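Amine oxidase (Emericella nidulans, PDB 3PGB) probably oxidises primary amines, using a copper ion and a topaquinone cofactor in each subunit. Local coordinates at residues P164-F167 / T173-Q176; T218-G223 / D249-L254; Y521-S526 / G703-T708; L589-N594 / Y616-S621. One frame throughout, in Å; residues are numbered along the deposited sequence.

Contact 3 is the buried one, contact 4 is partly buried, and contacts 1 and 2 lie at the surface. Contacts 1 and 2 belong to two separate small antiparallel sheets: the first fastens a turn to a nearby loop by a carboxylate-to-amide bond, whereas the second brings two acids and an indole together. Contacts 3 and 4, both within the enzyme domain and both near the second subunit, join different strands and loops and are apolar: aliphatic in contact 3, a proline on an indole face in contact 4. Contacts 2 and 3 touch, since Leu253 CD1 lies 4.1 Å from Leu705 CD2; contact 1 is remote from the other three.

Contact 1 (P164-F167 / T173-Q176); sequences PLEF and TQGQ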
loop_
_atom_site.group_PDB
_atom_site.type_symbol
_atom_site.label_atom_id
_atom_site.label_comp_id
_atom_site.label_asym_id
_atom_site.label_seq_id
_atom_site.Cartn_x
_atom_site.Cartn_y
_atom_site.Cartn_z
ATOM N N PRO A 164 40.174 0.981 -22.134
ATOM C CA PRO A 164 39.558 1.477 -20.906
ATOM C C PRO A 164 38.161 2.044 -21.157
ATOM O O PRO A 164 37.901 2.591 -22.229
ATOM C CB PRO A 164 40.514 2.590 -20.463
ATOM C CG PRO A 164 41.827 2.219 -21.060
ATOM C CD PRO A 164 41.492 1.601 -22.377
ATOM N N LEU A 165 37.275 1.892 -20.175
ATOM C CA LEU A 165 35.915 2.421 -20.240
ATOM C C LEU A 165 35.742 3.461 -19.144
ATOM O O LEU A 165 35.728 3.112 -17.968
ATOM C CB LEU A 165 34.897 1.285 -20.043
ATOM C CG LEU A 165 33.408 1.661 -20.033
ATOM C CD1 LEU A 165 33.012 2.287 -21.350
ATOM C CD2 LEU A 165 32.526 0.459 -19.732
ATOM N N GLU A 166 35.637 4.735 -19.513
ATOM C CA GLU A 166 35.321 5.772 -18.531
ATOM C C GLU A 166 34.144 6.664 -18.935
ATOM O O GLU A 166 33.849 7.637 -18.248
ATOM C CB GLU A 166 36.560 6.616 -18.205
ATOM C CG GLU A 166 36.996 7.596 -19.286
ATOM C CD GLU A 166 38.029 8.608 -18.785
ATOM O OE1 GLU A 166 38.121 9.702 -19.398
ATOM O OE2 GLU A 166 38.744 8.312 -17.790
ATOM N N PHE A 167 33.462 6.323 -20.025
ATOM C CA PHE A 167 32.343 7.122 -20.523
ATOM C C PHE A 167 31.178 7.158 -19.528
ATOM O O PHE A 167 30.705 8.239 -19.183
ATOM C CB PHE A 167 31.890 6.599 -21.899
ATOM C CG PHE A 167 30.860 7.461 -22.583
ATOM C CD1 PHE A 167 29.555 7.009 -22.757
ATOM C CD2 PHE A 167 31.199 8.720 -23.071
ATOM C CE1 PHE A 167 28.599 7.799 -23.406
ATOM C CE2 PHE A 167 30.246 9.521 -23.719
ATOM C CZ PHE A 167 28.943 9.055 -23.886
ATOM N N THR A 173 39.049 8.027 -14.542
ATOM C CA THR A 173 40.309 7.387 -14.170
ATOM C C THR A 173 40.527 6.110 -15.004
ATOM O O THR A 173 40.961 5.074 -14.501
ATOM C CB THR A 173 40.325 7.161 -12.626
ATOM O OG1 THR A 173 40.872 8.326 -11.996
ATOM C CG2 THR A 173 41.143 5.969 -12.204
ATOM N N GLN A 174 40.223 6.210 -16.297
ATOM C CA GLN A 174 40.361 5.095 -17.245
ATOM C C GLN A 174 39.667 3.804 -16.768
ATOM O O GLN A 174 40.136 2.699 -17.051
ATOM C CB GLN A 174 41.847 4.833 -17.564
ATOM C CG GLN A 174 42.567 5.999 -18.258
ATOM C CD GLN A 174 44.079 5.769 -18.446
ATOM O OE1 GLN A 174 44.689 4.935 -17.768
ATOM N NE2 GLN A 174 44.683 6.524 -19.365
ATOM N N GLY A 175 38.549 3.955 -16.057
ATOM C CA GLY A 175 37.771 2.821 -15.562
ATOM C C GLY A 175 38.385 2.063 -14.396
ATOM O O GLY A 175 37.971 0.943 -14.095
ATOM N N GLN A 176 39.358 2.670 -13.722
ATOM C CA GLN A 176 40.080 1.989 -12.647
ATOM C C GLN A 176 39.693 2.520 -11.276
ATOM O O GLN A 176 39.528 3.724 -11.085
ATOM C CB GLN A 176 41.586 2.142 -12.841
ATOM C CG GLN A 176 42.110 1.549 -14.137
ATOM C CD GLN A 176 43.586 1.824 -14.333
ATOM O OE1 GLN A 176 44.193 2.589 -13.585
ATOM N NE2 GLN A 176 44.172 1.203 -15.350
#
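Glu166 turns its CG into the space between its own backbone N and carbonyl carbon (chi1 74°) and then runs extended, which carries its carboxylate to the amide of Gln174. The bond it makes there is well formed: Gln174 N donates to Glu166 OE2 over 3.0 Å with an angle of 156° at the hydrogen. The amide meets OE2 on the anti side, 18° out of the carboxylate plane. Thr173 N is also close to Glu166 OE2, at 3.3 Å, but its direction is poor, so one firm bond rather than a fork holds the acid here.

The remaining contacts mix backbone with the first side-chain atoms. Pro164 directs its CB toward 173-176, and this atom lies 3.4 Å from Gln174 O and 3.9 Å from Gln174 CB. The bond from CA to CB of Gln174 points away, yet CB is the atom of that side chain that touches. Leu165 O approaches Gly175 CA to 3.2 Å, a closeness made possible by the missing side chain of the glycine. The backbones of Leu165 and Gly175 both hydrogen-bond to Asp148 in strand 145-152, so one residue of that strand holds the two segments side by side, while Leu165 turns its side chain onto Leu150.

Thr173 to Gln176 form a type I' beta turn, closed by Gln176 N to Thr173 O at 3.0 Å, with both central residues, Gln174 and Gly175, at positive phi. The arrangement is that of a tight turn leading into strand 176-178 of a small antiparallel sheet, with a loop carboxylate binding its first central amide.

Contact 2 (T218-G223 / D249-L254); sequences TLDIWG and DSETLL
Glu251 crosses Asp220 at about a right angle and lies antiparallel alongside Trp222; its OE1 meets both, from directions roughly at right angles. The carboxylate planes of Glu251 and Asp220 stand 81° apart, with Asp220 OD1 only 2.7 Å from Glu251 OE1. The nearness of a second acid would probably raise the pKa of one of them, so that it keeps a proton.

Against the indole, the Glu251 carboxylate is inclined by 48°. Trp222 NE1 donates to Glu251 OE1 over 3.0 Å at the ring edge; the bond is bent, the acceptor lies somewhat off the indole plane, and OE1 is approached on its anti side. Glu251 reaches this point with CG opposite its backbone N (chi1 -177°) and an extended chain beyond.

Strand 219-223 is an edge strand, within this chain, of a five-stranded antiparallel meander, and Glu251 sits on a 3-10 turn in the loop joining its next two strands, 235-242 and 255-263. Trp241, from the first of these, stacks on Trp222 and also touches Glu251.

At the benzo end of the indole, Trp222 CZ2 is 4.5 Å from Thr252 CG2, a loose approach. Thr252 OG1 instead hydrogen-bonds to Ile508 O.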
loop_
_atom_site.group_PDB
_atom_site.type_symbol
_atom_site.label_atom_id
_atom_site.label_comp_id
_atom_site.label_asym_id
_atom_site.label_seq_id
_atom_site.Cartn_x
_atom_site.Cartn_y
_atom_site.Cartn_z
ATOM N N THR A 218 34.078 -23.148 16.439
ATOM C CA THR A 218 32.683 -22.900 16.800
ATOM C C THR A 218 32.313 -21.410 16.696
ATOM O O THR A 218 31.146 -21.049 16.855
ATOM C CB THR A 218 32.398 -23.369 18.232
ATOM O OG1 THR A 218 33.329 -22.748 19.128
ATOM C CG2 THR A 218 32.520 -24.879 18.336
ATOM N N LEU A 219 33.306 -20.557 16.437
ATOM C CA LEU A 219 33.093 -19.116 16.308
ATOM C C LEU A 219 33.518 -18.636 14.937
ATOM O O LEU A 219 34.327 -19.275 14.272
ATOM C CB LEU A 219 33.905 -18.345 17.355
ATOM C CG LEU A 219 33.643 -18.645 18.829
ATOM C CD1 LEU A 219 34.551 -17.782 19.694
ATOM C CD2 LEU A 219 32.185 -18.422 19.181
ATOM N N ASP A 220 32.985 -17.485 14.543
ATOM C CA ASP A 220 33.317 -16.853 13.273
ATOM C C ASP A 220 33.677 -15.389 13.509
ATOM O O ASP A 220 33.186 -14.782 14.454
ATOM C CB ASP A 220 32.121 -16.954 12.327
ATOM C CG ASP A 220 32.507 -16.789 10.875
ATOM O OD1 ASP A 220 31.712 -16.179 10.123
ATOM O OD2 ASP A 220 33.593 -17.274 10.480
ATOM N N ILE A 221 34.529 -14.832 12.651
ATOM C CA ILE A 221 34.948 -13.432 12.749
ATOM C C ILE A 221 34.706 -12.683 11.436
ATOM O O ILE A 221 35.201 -13.084 10.376
ATOM C CB ILE A 221 36.447 -13.312 13.074
ATOM C CG1 ILE A 221 36.783 -14.034 14.382
ATOM C CG2 ILE A 221 36.857 -11.840 13.160
ATOM C CD1 ILE A 221 38.266 -14.101 14.667
ATOM N N TRP A 222 33.946 -11.595 11.514
ATOM C CA TRP A 222 33.764 -10.684 10.387
ATOM C C TRP A 222 33.163 -9.371 10.869
ATOM O O TRP A 222 32.729 -9.274 12.020
ATOM C CB TRP A 222 32.904 -11.307 9.282
ATOM C CG TRP A 222 31.549 -11.781 9.706
ATOM C CD1 TRP A 222 31.261 -12.924 10.383
ATOM C CD2 TRP A 222 30.292 -11.153 9.426
ATOM N NE1 TRP A 222 29.907 -13.041 10.560
ATOM C CE2 TRP A 222 29.287 -11.966 9.985
ATOM C CE3 TRP A 222 29.920 -9.980 8.763
ATOM C CZ2 TRP A 222 27.933 -11.642 9.912
ATOM C CZ3 TRP A 222 28.569 -9.654 8.689
ATOM C CH2 TRP A 222 27.593 -10.483 9.263
ATOM N N GLY A 223 33.142 -8.367 9.997
ATOM C CA GLY A 223 32.777 -7.019 10.412
ATOM C C GLY A 223 32.110 -6.131 9.379
ATOM O O GLY A 223 30.985 -6.392 8.952
ATOM N N ASP A 249 20.735 -21.241 8.421
ATOM C CA ASP A 249 21.418 -20.019 7.973
ATOM C C ASP A 249 21.186 -18.854 8.948
ATOM O O ASP A 249 20.831 -17.742 8.544
ATOM C CB ASP A 249 20.950 -19.649 6.556
ATOM C CG ASP A 249 21.938 -18.754 5.822
ATOM O OD1 ASP A 249 23.159 -18.974 5.941
ATOM O OD2 ASP A 249 21.488 -17.836 5.115
ATOM N N SER A 250 21.427 -19.110 10.231
ATOM C CA SER A 250 21.006 -18.194 11.286
ATOM C C SER A 250 22.141 -17.399 11.960
ATOM O O SER A 250 21.922 -16.796 13.010
ATOM C CB SER A 250 20.239 -18.993 12.342
ATOM O OG SER A 250 21.084 -19.952 12.956
ATOM N N GLU A 251 23.331 -17.367 11.361
ATOM C CA GLU A 251 24.489 -16.753 12.017
ATOM C C GLU A 251 24.312 -15.262 12.286
ATOM O O GLU A 251 24.748 -14.765 13.327
ATOM C CB GLU A 251 25.770 -16.972 11.213
ATOM C CG GLU A 251 27.018 -16.411 11.916
ATOM C CD GLU A 251 28.318 -16.815 11.249
ATOM O OE1 GLU A 251 29.201 -15.942 11.120
ATOM O OE2 GLU A 251 28.456 -17.994 10.849
ATOM N N THR A 252 23.668 -14.552 11.361
ATOM C CA THR A 252 23.450 -13.115 11.531
ATOM C C THR A 252 22.549 -12.780 12.736
ATOM O O THR A 252 22.426 -11.616 13.091
ATOM C CB THR A 252 22.890 -12.441 10.244
ATOM O OG1 THR A 252 21.522 -12.819 10.037
ATOM C CG2 THR A 252 23.723 -12.811 9.021
ATOM N N LEU A 253 21.927 -13.789 13.348
ATOM C CA LEU A 253 21.238 -13.640 14.640
ATOM C C LEU A 253 22.095 -13.994 15.863
ATOM O O LEU A 253 21.570 -14.045 16.969
ATOM C CB LEU A 253 19.985 -14.522 14.685
ATOM C CG LEU A 253 18.894 -14.247 13.650
ATOM C CD1 LEU A 253 17.693 -15.141 13.928
ATOM C CD2 LEU A 253 18.496 -12.775 13.638
ATOM N N LEU A 254 23.396 -14.222 15.678
ATOM C CA LEU A 254 24.253 -14.742 16.749
ATOM C C LEU A 254 25.515 -13.903 17.048
ATOM O O LEU A 254 26.603 -14.454 17.183
ATOM C CB LEU A 254 24.669 -16.181 16.402
ATOM C CG LEU A 254 23.535 -17.149 16.049
ATOM C CD1 LEU A 254 24.100 -18.501 15.638
ATOM C CD2 LEU A 254 22.540 -17.293 17.215
#

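Contact 3 (Y521-S526 / G703-T708); sequences YQIHDS and GDLPNT
Leu705 sends its CB toward Ile523, and the chain can be followed outward from there. CG comes first into touch, 3.8 Å from Ile523 CD1. Beyond the fork both methyls touch the tip of Ile523, with Leu705 CD2 at 3.7 Å from Ile523 CD1. The other methyl also meets backbone and imidazole: Leu705 CD1 is 3.5 Å from Ile523 O and 4.0 Å from His524 CD2, reaching that ring obliquely.

Ile523 answers with CG1 set between its backbone N and carbonyl carbon (chi1 61°), which brings CD1 to the leucine fork. Ile523 and His524 form a classic beta bulge opposite Leu527. Consecutive residues thereby both point toward Leu705, while the His524 ring also stacks with Trp310.

Just before Leu705, Asp704 belongs to the second shell of the copper site. Its OD1 is gripped twice, by Thr708 OG1 at 2.8 Å and by NE2 of the copper ligand His698. Across the dimer, Ile523 packs on Asn723 of the second subunit, and the Leu705 backbone is hydrogen-bonded to that subunit.

With only aliphatic carbons and an imidazole carbon meeting between side chains, their join is apolar and depends on packing and burial.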
loop_
_atom_site.group_PDB
_atom_site.type_symbol
_atom_site.label_atom_id
_atom_site.label_comp_id
_atom_site.label_asym_id
_atom_site.label_seq_id
_atom_site.Cartn_x
_atom_site.Cartn_y
_atom_site.Cartn_z
ATOM N N TYR A 521 15.719 -2.468 19.981
ATOM C CA TYR A 521 15.113 -3.205 21.077
ATOM C C TYR A 521 15.930 -4.441 21.396
ATOM O O TYR A 521 16.554 -5.028 20.516
ATOM C CB TYR A 521 13.717 -3.689 20.700
ATOM C CG TYR A 521 12.823 -2.655 20.072
ATOM C CD1 TYR A 521 12.402 -1.549 20.788
ATOM C CD2 TYR A 521 12.370 -2.805 18.771
ATOM C CE1 TYR A 521 11.566 -0.608 20.224
ATOM C CE2 TYR A 521 11.532 -1.873 18.199
ATOM C CZ TYR A 521 11.136 -0.777 18.934
ATOM O OH TYR A 521 10.313 0.156 18.366
ATOM N N GLN A 522 15.896 -4.857 22.654
ATOM C CA GLN A 522 16.330 -6.191 23.005
ATOM C C GLN A 522 15.201 -7.160 22.638
ATOM O O GLN A 522 14.092 -7.047 23.158
ATOM C CB GLN A 522 16.657 -6.273 24.496
ATOM C CG GLN A 522 17.243 -7.602 24.922
ATOM C CD GLN A 522 17.941 -7.541 26.269
ATOM O OE1 GLN A 522 18.485 -8.554 26.716
ATOM N N ILE A 523 15.480 -8.098 21.737
ATOM C CA ILE A 523 14.460 -9.042 21.258
ATOM C C ILE A 523 14.734 -10.511 21.607
ATOM O O ILE A 523 13.897 -11.375 21.329
ATOM C CB ILE A 523 14.242 -8.900 19.730
ATOM C CG1 ILE A 523 15.527 -9.205 18.952
ATOM C CG2 ILE A 523 13.740 -7.492 19.402
ATOM C CD1 ILE A 523 15.306 -9.332 17.477
ATOM N N HIS A 524 15.890 -10.790 22.212
ATOM C CA HIS A 524 16.216 -12.142 22.700
ATOM C C HIS A 524 17.265 -12.104 23.820
ATOM O O HIS A 524 17.842 -11.059 24.095
ATOM C CB HIS A 524 16.690 -13.042 21.556
ATOM C CG HIS A 524 16.243 -14.463 21.692
ATOM N ND1 HIS A 524 17.113 -15.495 21.973
ATOM C CD2 HIS A 524 15.012 -15.019 21.607
ATOM C CE1 HIS A 524 16.437 -16.627 22.045
ATOM N NE2 HIS A 524 15.161 -16.367 21.827
ATOM N N ASP A 525 17.507 -13.252 24.449
ATOM C CA ASP A 525 18.342 -13.353 25.661
ATOM C C ASP A 525 19.536 -12.396 25.668
ATOM O O ASP A 525 19.783 -11.720 26.665
ATOM C CB ASP A 525 18.832 -14.795 25.885
ATOM C CG ASP A 525 17.689 -15.817 25.928
ATOM O OD1 ASP A 525 17.884 -16.913 26.510
ATOM O OD2 ASP A 525 16.600 -15.534 25.372
ATOM N N SER A 526 20.261 -12.332 24.557
ATOM C CA SER A 526 21.393 -11.408 24.426
ATOM C C SER A 526 21.416 -10.739 23.051
ATOM O O SER A 526 22.486 -10.457 22.497
ATOM C CB SER A 526 22.704 -12.150 24.693
ATOM O OG SER A 526 22.752 -12.599 26.034
ATOM N N GLY A 703 9.036 -10.053 16.492
ATOM C CA GLY A 703 8.367 -10.649 15.342
ATOM C C GLY A 703 9.233 -10.758 14.098
ATOM O O GLY A 703 8.808 -11.313 13.086
ATOM N N ASP A 704 10.441 -10.212 14.151
ATOM C CA ASP A 704 11.421 -10.444 13.097
ATOM C C ASP A 704 12.236 -11.720 13.345
ATOM O O ASP A 704 13.119 -12.047 12.558
ATOM C CB ASP A 704 12.329 -9.222 12.946
ATOM C CG ASP A 704 11.591 -8.033 12.364
ATOM O OD1 ASP A 704 11.480 -7.974 11.125
ATOM O OD2 ASP A 704 11.115 -7.173 13.130
ATOM N N LEU A 705 11.931 -12.433 14.430
ATOM C CA LEU A 705 12.542 -13.726 14.719
ATOM C C LEU A 705 11.566 -14.846 14.362
ATOM O O LEU A 705 10.411 -14.812 14.785
ATOM C CB LEU A 705 12.887 -13.835 16.203
ATOM C CG LEU A 705 13.810 -12.768 16.782
ATOM C CD1 LEU A 705 13.961 -12.995 18.278
ATOM C CD2 LEU A 705 15.158 -12.781 16.089
ATOM N N PRO A 706 12.016 -15.847 13.589
ATOM C CA PRO A 706 13.348 -16.049 13.004
ATOM C C PRO A 706 13.635 -15.161 11.783
ATOM O O PRO A 706 14.794 -14.821 11.525
ATOM C CB PRO A 706 13.312 -17.519 12.589
ATOM C CG PRO A 706 11.854 -17.743 12.245
ATOM C CD PRO A 706 11.102 -16.959 13.265
ATOM N N ASN A 707 12.591 -14.800 11.041
ATOM C CA ASN A 707 12.745 -13.990 9.836
ATOM C C ASN A 707 11.796 -12.820 9.798
ATOM O O ASN A 707 10.716 -12.863 10.382
ATOM C CB ASN A 707 12.485 -14.836 8.589
ATOM C CG ASN A 707 13.669 -15.682 8.195
ATOM O OD1 ASN A 707 14.723 -15.658 8.844
ATOM N ND2 ASN A 707 13.508 -16.436 7.114
ATOM N N THR A 708 12.204 -11.781 9.081
ATOM C CA THR A 708 11.328 -10.664 8.781
ATOM C C THR A 708 10.259 -11.166 7.822
ATOM O O THR A 708 10.497 -12.111 7.073
ATOM C CB THR A 708 12.123 -9.498 8.164
ATOM O OG1 THR A 708 13.098 -9.061 9.110
ATOM C CG2 THR A 708 11.220 -8.320 7.795
#

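Contact 4 (L589-N594 / Y616-S621); sequences LNWGFN and YRILPS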
loop_
_atom_site.group_PDB
_atom_site.type_symbol
_atom_site.label_atom_id
_atom_site.label_comp_id
_atom_site.label_asym_id
_atom_site.label_seq_id
_atom_site.Cartn_x
_atom_site.Cartn_y
_atom_site.Cartn_z
ATOM N N LEU A 589 13.755 16.326 -4.486
ATOM C CA LEU A 589 12.638 16.614 -3.604
ATOM C C LEU A 589 12.126 15.383 -2.862
ATOM O O LEU A 589 12.523 14.245 -3.142
ATOM C CB LEU A 589 11.509 17.315 -4.383
ATOM C CG LEU A 589 11.392 17.082 -5.893
ATOM C CD1 LEU A 589 11.196 15.607 -6.194
ATOM C CD2 LEU A 589 10.245 17.893 -6.461
ATOM N N ASN A 590 11.268 15.643 -1.883
ATOM C CA ASN A 590 10.657 14.602 -1.079
ATOM C C ASN A 590 9.144 14.695 -1.148
ATOM O O ASN A 590 8.588 15.751 -1.463
ATOM C CB ASN A 590 11.144 14.718 0.359
ATOM C CG ASN A 590 12.627 14.411 0.487
ATOM O OD1 ASN A 590 13.108 13.448 -0.097
ATOM N ND2 ASN A 590 13.351 15.227 1.243
ATOM N N TRP A 591 8.481 13.575 -0.876
ATOM C CA TRP A 591 7.026 13.539 -0.901
ATOM C C TRP A 591 6.511 14.487 0.180
ATOM O O TRP A 591 7.049 14.533 1.286
ATOM C CB TRP A 591 6.513 12.112 -0.707
ATOM C CG TRP A 591 6.963 11.165 -1.795
ATOM C CD1 TRP A 591 7.863 10.158 -1.670
ATOM C CD2 TRP A 591 6.539 11.158 -3.164
ATOM N NE1 TRP A 591 8.028 9.515 -2.872
ATOM C CE2 TRP A 591 7.225 10.109 -3.807
ATOM C CE3 TRP A 591 5.641 11.931 -3.909
ATOM C CZ2 TRP A 591 7.052 9.814 -5.163
ATOM C CZ3 TRP A 591 5.467 11.639 -5.260
ATOM C CH2 TRP A 591 6.174 10.588 -5.871
ATOM N N GLY A 592 5.492 15.270 -0.155
ATOM C CA GLY A 592 5.066 16.371 0.704
ATOM C C GLY A 592 4.444 15.986 2.039
ATOM O O GLY A 592 4.207 14.812 2.328
ATOM N N PHE A 593 4.201 17.003 2.858
ATOM C CA PHE A 593 3.411 16.863 4.077
ATOM C C PHE A 593 1.970 16.528 3.697
ATOM O O PHE A 593 1.408 17.155 2.805
ATOM C CB PHE A 593 3.491 18.163 4.894
ATOM C CG PHE A 593 2.322 18.397 5.810
ATOM C CD1 PHE A 593 2.258 17.778 7.049
ATOM C CD2 PHE A 593 1.302 19.267 5.446
ATOM C CE1 PHE A 593 1.183 18.005 7.905
ATOM C CE2 PHE A 593 0.228 19.496 6.295
ATOM C CZ PHE A 593 0.173 18.862 7.527
ATOM N N ASN A 594 1.392 15.524 4.354
ATOM C CA ASN A 594 -0.007 15.133 4.121
ATOM C C ASN A 594 -0.288 14.724 2.665
ATOM O O ASN A 594 -1.395 14.901 2.164
ATOM C CB ASN A 594 -0.947 16.279 4.560
ATOM C CG ASN A 594 -2.400 15.847 4.679
ATOM O OD1 ASN A 594 -2.700 14.729 5.091
ATOM N ND2 ASN A 594 -3.313 16.744 4.313
ATOM N N TYR A 616 2.021 11.154 -16.824
ATOM C CA TYR A 616 1.850 10.048 -15.873
ATOM C C TYR A 616 2.171 10.515 -14.456
ATOM O O TYR A 616 3.222 11.113 -14.229
ATOM C CB TYR A 616 2.787 8.887 -16.236
ATOM C CG TYR A 616 2.204 7.859 -17.180
ATOM C CD1 TYR A 616 2.085 8.120 -18.539
ATOM C CD2 TYR A 616 1.792 6.612 -16.714
ATOM C CE1 TYR A 616 1.558 7.165 -19.416
ATOM C CE2 TYR A 616 1.264 5.654 -17.577
ATOM C CZ TYR A 616 1.149 5.938 -18.924
ATOM O OH TYR A 616 0.623 5.007 -19.780
ATOM N N ARG A 617 1.273 10.252 -13.508
ATOM C CA ARG A 617 1.523 10.587 -12.106
ATOM C C ARG A 617 2.405 9.513 -11.506
ATOM O O ARG A 617 2.200 8.335 -11.769
ATOM C CB ARG A 617 0.216 10.725 -11.291
ATOM C CG ARG A 617 0.384 10.477 -9.777
ATOM C CD ARG A 617 -0.344 11.471 -8.892
ATOM N NE ARG A 617 -1.714 11.076 -8.579
ATOM C CZ ARG A 617 -2.215 10.904 -7.351
ATOM N NH1 ARG A 617 -1.473 11.075 -6.259
ATOM N NH2 ARG A 617 -3.493 10.559 -7.215
ATOM N N ILE A 618 3.389 9.932 -10.715
ATOM C CA ILE A 618 4.173 9.016 -9.904
ATOM C C ILE A 618 3.735 9.215 -8.457
ATOM O O ILE A 618 3.758 10.335 -7.946
ATOM C CB ILE A 618 5.688 9.279 -10.036
ATOM C CG1 ILE A 618 6.125 9.157 -11.498
ATOM C CG2 ILE A 618 6.466 8.312 -9.149
ATOM C CD1 ILE A 618 7.582 9.471 -11.740
ATOM N N LEU A 619 3.318 8.139 -7.804
ATOM C CA LEU A 619 2.885 8.219 -6.414
ATOM C C LEU A 619 3.385 7.020 -5.618
ATOM O O LEU A 619 3.436 5.912 -6.143
ATOM C CB LEU A 619 1.357 8.311 -6.325
ATOM C CG LEU A 619 0.507 7.165 -6.888
ATOM C CD1 LEU A 619 -0.876 7.206 -6.279
ATOM C CD2 LEU A 619 0.424 7.218 -8.411
ATOM N N PRO A 620 3.761 7.243 -4.349
ATOM C CA PRO A 620 4.144 6.138 -3.479
ATOM C C PRO A 620 2.913 5.371 -3.008
ATOM O O PRO A 620 2.326 5.705 -1.984
ATOM C CB PRO A 620 4.836 6.841 -2.308
ATOM C CG PRO A 620 4.167 8.159 -2.230
ATOM C CD PRO A 620 3.804 8.537 -3.646
ATOM N N SER A 621 2.530 4.348 -3.756
ATOM C CA SER A 621 1.330 3.579 -3.445
ATOM C C SER A 621 1.454 2.775 -2.153
ATOM O O SER A 621 0.491 2.676 -1.388
ATOM C CB SER A 621 0.982 2.642 -4.604
ATOM O OG SER A 621 0.313 3.367 -5.622
#
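Trp591 presents one face of its indole to Pro620, whose CD stands almost exactly above the six-membered ring: 3.6 Å from CD to the ring centroid and 2° off the normal, a clear CH-pi contact. CG of the same proline lies over the five-membered ring, 3.9 Å from Trp591 CD2 and 4.1 Å from Trp591 NE1, so one C-C bond of the pyrrolidine spans both rings. The corner of the benzo ring approaches Ile618 obliquely.

The setting is the beta-sandwich enzyme domain of the copper amine oxidases. Strand 613-619 runs antiparallel between 597-603 and 714-722, and Pro620 continues the chain from it. Trp591 comes from the loop linking strands 588-589 and 597-603, and its indole packs on residues 618-620, joining loop to sheet. Its CG stands opposite the carbonyl carbon (chi1 -62°), and chi2 of 110° turns the flat side to the proline. Asp645 OD1 accepts a hydrogen bond from Trp591 N and helps place the base of the side chain, while Val646 and Thr624 pack against the Trp591 side chain.

Further along the same loop, Asn594 hydrogen-bonds to His626 and His697 of the second subunit, which places this join close to the dimer interface. Ile618, for its part, directs its side chain among Leu599, Val601 and Phe719, and it adjoins Phe542, a residue of a calcium site.

The far corner of the benzo ring ends against strand backbone: Trp591 CH2 lies 3.2 Å from Ile618 O and 4.0 Å from Ile618 CG2.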